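Local structure of mandelate racemase/muconate lactonizing enzyme family protein (Sulfitobacter sp. NAS-14.1, 3T4W) at residues R131-P134 with V135-I139; K373-G377 with F378-P382. The protein probably acts as a lyase or related enzyme of the enolase superfamily, in which a metal-dependent active site abstracts a proton from beside a carboxylate. All blocks are in the same frame, centred on the assembly; numbering follows the deposited sequence.

Overall arrangement
Contact 1 and contact 2 lie far apart in sequence, yet the fold brings them together. Residues 131-139 follow helix 110-130 and lead toward strand 146-152, while 373-382 turns back through a tight beta turn into strand 378-380, antiparallel to that same 146-152 strand. Their centres are about 18 Å apart, and they meet where Tyr136, midway along 131-139, reaches the end of 378-382: the hydroxyl OH of Tyr136 lies 2.8 Å from Pro382 O, a probable hydrogen bond, and Tyr136 CE2 packs at 3.7 Å against Ala381 CB. Since active sites of this superfamily open at the C-terminal ends of the barrel strands, contact 1, ahead of strand 146-152, probably lies away from catalysis.

Contact 1. Residues R131-P134 with V135-I139; sequences RDRP and VYALI
Pro134 and Tyr136 meet in a local turn contact, where the chain leaving helix 110-130 folds into one short helical turn before strand 146-152. The preceding helix ends in a Schellman motif, with Asp132 at positive phi. At the bend itself, Ala137 N donates to Pro134 O over 3.0 Å, from well above the carbonyl plane and with a bent N-H...O angle of 135°. The turn then continues through a second bond of the same three-residue span, from Leu138 N to Val135 O at 2.8 Å.

Tyr136 holds CG between its own backbone N and carbonyl carbon (chi1 61°), a torsion that folds the ring back beside the proline. Pro134 CB consequently sits over one ring face, 3.9 Å from the centroid and 25° off the normal, in a CH-pi contact displaced toward the CE2 side, while CG nears the phenol end, whose hydroxyl is hydrogen-bonded to Pro382 O. The other edge of the proline, CD, lies 4.1 Å from Ala137 CB and also rests over one face of the Arg133 guanidinium. Farther round, both methyls of Leu138 reach the aliphatic part of Arg131; Leu138 CD2 lies 4.0 Å from Arg131 CG.

The arginine ends turn to carboxylates: Arg131 forms a salt bridge to Glu90, and Arg133 one to Glu90 of the second subunit. His345, on helix 337-349, accepts a hydrogen bond from Tyr136 N. Backbone bonds thus hold the turn, Pro134 and the Tyr136 ring pack against each other on its flank, and the arginine charges are paired, one of them across the subunit interface.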
# COMPACT_ATOMS: atom_id res chain seq x y z
N ARG A 131 -31.87 21.80 31.95
CA ARG A 131 -31.47 23.01 31.26
C ARG A 131 -32.69 23.70 30.64
O ARG A 131 -32.58 24.79 30.08
CB ARG A 131 -30.47 22.68 30.14
CG ARG A 131 -29.33 21.74 30.54
CD ARG A 131 -28.14 22.51 31.04
NE ARG A 131 -26.89 21.76 30.92
CZ ARG A 131 -26.18 21.32 31.96
NH1 ARG A 131 -26.60 21.54 33.19
NH2 ARG A 131 -25.05 20.66 31.76
N ASP A 132 -33.84 23.05 30.73
CA ASP A 132 -35.02 23.46 29.99
C ASP A 132 -34.72 23.73 28.51
O ASP A 132 -35.07 24.78 27.98
CB ASP A 132 -35.66 24.70 30.62
CG ASP A 132 -37.09 24.91 30.18
OD1 ASP A 132 -37.69 23.96 29.63
OD2 ASP A 132 -37.61 26.02 30.38
N ARG A 133 -34.06 22.78 27.84
CA ARG A 133 -33.78 22.89 26.41
C ARG A 133 -33.94 21.53 25.74
O ARG A 133 -33.88 20.50 26.41
CB ARG A 133 -32.36 23.41 26.17
CG ARG A 133 -32.03 24.75 26.85
CD ARG A 133 -32.77 25.93 26.23
NE ARG A 133 -32.50 26.06 24.81
CZ ARG A 133 -33.43 26.05 23.86
NH1 ARG A 133 -34.71 25.94 24.19
NH2 ARG A 133 -33.09 26.17 22.58
N PRO A 134 -34.14 21.51 24.42
CA PRO A 134 -34.15 20.24 23.69
C PRO A 134 -32.73 19.70 23.64
O PRO A 134 -31.79 20.49 23.70
CB PRO A 134 -34.62 20.64 22.29
CG PRO A 134 -35.24 21.99 22.45
CD PRO A 134 -34.47 22.65 23.54
N VAL A 135 -32.58 18.38 23.53
CA VAL A 135 -31.26 17.76 23.52
C VAL A 135 -30.33 18.31 22.44
O VAL A 135 -29.16 18.58 22.70
CB VAL A 135 -31.36 16.22 23.41
CG1 VAL A 135 -29.99 15.60 23.15
CG2 VAL A 135 -31.96 15.65 24.67
N TYR A 136 -30.85 18.50 21.23
CA TYR A 136 -30.00 18.95 20.14
C TYR A 136 -29.37 20.30 20.46
O TYR A 136 -28.28 20.60 20.00
CB TYR A 136 -30.74 18.98 18.80
CG TYR A 136 -31.93 19.91 18.75
CD1 TYR A 136 -31.77 21.28 18.62
CD2 TYR A 136 -33.22 19.40 18.79
CE1 TYR A 136 -32.86 22.12 18.57
CE2 TYR A 136 -34.31 20.24 18.73
CZ TYR A 136 -34.13 21.59 18.62
OH TYR A 136 -35.22 22.41 18.56
N ALA A 137 -30.06 21.10 21.27
CA ALA A 137 -29.55 22.42 21.63
C ALA A 137 -28.31 22.32 22.53
O ALA A 137 -27.54 23.27 22.65
CB ALA A 137 -30.64 23.24 22.31
N LEU A 138 -28.12 21.16 23.14
CA LEU A 138 -27.02 20.96 24.07
C LEU A 138 -25.83 20.33 23.37
O LEU A 138 -24.73 20.29 23.90
CB LEU A 138 -27.47 20.10 25.26
CG LEU A 138 -28.69 20.64 26.02
CD1 LEU A 138 -29.19 19.65 27.07
CD2 LEU A 138 -28.40 21.99 26.65
N ILE A 139 -26.07 19.84 22.15
CA ILE A 139 -25.05 19.14 21.39
C ILE A 139 -24.75 19.78 20.02
O ILE A 139 -24.62 19.10 19.01
CB ILE A 139 -25.42 17.64 21.23
CG1 ILE A 139 -26.74 17.47 20.47
CG2 ILE A 139 -25.55 16.96 22.60
CD1 ILE A 139 -27.17 16.01 20.34

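Contact 2. Residues K373-G377 with F378-P382; sequences KVEDG and FITAP
Glu375 and Phe378 close a type I' beta turn with a single antiparallel bridge, Asp376 and Gly377 standing at its corners, and through it the chain enters strand 378-380, which adds antiparallel to strand 146-152 of the barrel. The two residues form one hydrogen-bonded pair. Glu375 N gives a nearly straight bond to Phe378 O (2.8 Å, 172°), directed close to the C=O axis of the acceptor. The return bond, Phe378 N to Glu375 O at 2.9 Å, comes instead from above the carbonyl plane. Both corner residues have positive phi, as this turn type requires; at Gly377 a side chain would run into the preceding carbonyl oxygen.

The side chain of Phe378 can be followed outward from the turn. Its CB and CG stay beside the carbonyl group of Gly377, and CG lies anti to its own carbonyl carbon (chi1 -74°), which sets the CD2 edge of the ring beside the corner. Next along, CD2 lies against Gly377 C and has Asp376 O at 3.4 Å, in the ring plane at its edge, where the partly positive C-H rim would suit a carbonyl oxygen. CE2 is already farther from that oxygen, at 4.1 Å, as the ring leads away from the turn toward CZ. Arg146 of the neighbouring strand 146-152 makes a cation-pi interaction with this ring, and the backbone of Ile379 bonds to Val147 on that strand.

On the face that carries Val374 and Ile379, their side chains come together, and both also touch Trp340 of helix 337-349 and Cys358 of strand 356-358. The meeting is made by single branches: Val374 CG2 rests 4.0 Å from Ile379 CG1, while Ile379 CG2 lies 3.9 Å from Lys373 O, a van der Waals contact.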
# COMPACT_ATOMS: atom_id res chain seq x y z
N LYS A 373 -43.66 13.29 15.87
CA LYS A 373 -44.33 12.61 14.78
C LYS A 373 -43.69 12.92 13.43
O LYS A 373 -43.10 13.99 13.23
CB LYS A 373 -45.82 12.97 14.75
CG LYS A 373 -46.10 14.41 14.30
CD LYS A 373 -47.57 14.79 14.44
CE LYS A 373 -47.98 14.88 15.90
NZ LYS A 373 -49.40 15.27 16.07
N VAL A 374 -43.79 11.96 12.51
CA VAL A 374 -43.39 12.18 11.12
C VAL A 374 -44.54 12.91 10.44
O VAL A 374 -45.70 12.59 10.68
CB VAL A 374 -43.14 10.84 10.38
CG1 VAL A 374 -42.72 11.10 8.94
CG2 VAL A 374 -42.09 10.02 11.10
N GLU A 375 -44.21 13.90 9.62
CA GLU A 375 -45.21 14.66 8.87
C GLU A 375 -44.76 14.85 7.43
O GLU A 375 -43.73 15.46 7.18
CB GLU A 375 -45.43 16.03 9.51
CG GLU A 375 -45.69 15.99 11.00
CD GLU A 375 -45.67 17.38 11.63
OE1 GLU A 375 -44.68 17.70 12.32
OE2 GLU A 375 -46.63 18.14 11.42
N ASP A 376 -45.55 14.33 6.49
CA ASP A 376 -45.22 14.47 5.08
C ASP A 376 -43.77 14.06 4.79
O ASP A 376 -43.05 14.74 4.05
CB ASP A 376 -45.46 15.91 4.62
CG ASP A 376 -46.87 16.38 4.93
OD1 ASP A 376 -47.80 15.55 4.85
OD2 ASP A 376 -47.05 17.58 5.25
N GLY A 377 -43.35 12.97 5.41
CA GLY A 377 -42.03 12.41 5.16
C GLY A 377 -40.90 13.01 5.97
O GLY A 377 -39.76 12.55 5.87
N PHE A 378 -41.19 14.03 6.77
CA PHE A 378 -40.13 14.71 7.50
C PHE A 378 -40.43 14.84 8.99
O PHE A 378 -41.57 14.73 9.41
CB PHE A 378 -39.86 16.09 6.90
CG PHE A 378 -39.12 16.05 5.60
CD1 PHE A 378 -37.76 16.30 5.55
CD2 PHE A 378 -39.79 15.74 4.42
CE1 PHE A 378 -37.07 16.26 4.34
CE2 PHE A 378 -39.11 15.70 3.21
CZ PHE A 378 -37.74 15.95 3.17
N ILE A 379 -39.38 15.07 9.77
CA ILE A 379 -39.54 15.26 11.20
C ILE A 379 -39.00 16.62 11.62
O ILE A 379 -37.85 16.94 11.35
CB ILE A 379 -38.85 14.15 12.02
CG1 ILE A 379 -39.26 12.76 11.51
CG2 ILE A 379 -39.21 14.28 13.48
CD1 ILE A 379 -38.38 12.22 10.38
N THR A 380 -39.85 17.40 12.28
CA THR A 380 -39.47 18.74 12.73
C THR A 380 -38.73 18.65 14.06
O THR A 380 -39.09 17.86 14.92
CB THR A 380 -40.71 19.63 12.88
OG1 THR A 380 -41.43 19.67 11.64
CG2 THR A 380 -40.32 21.04 13.28
N ALA A 381 -37.68 19.47 14.21
CA ALA A 381 -36.88 19.44 15.43
C ALA A 381 -37.76 19.69 16.64
O ALA A 381 -38.43 20.72 16.72
CB ALA A 381 -35.78 20.49 15.36
N PRO A 382 -37.78 18.74 17.58
CA PRO A 382 -38.68 18.89 18.72
C PRO A 382 -38.39 20.18 19.46
O PRO A 382 -37.30 20.74 19.32
CB PRO A 382 -38.35 17.66 19.59
CG PRO A 382 -37.76 16.67 18.65
CD PRO A 382 -37.00 17.49 17.64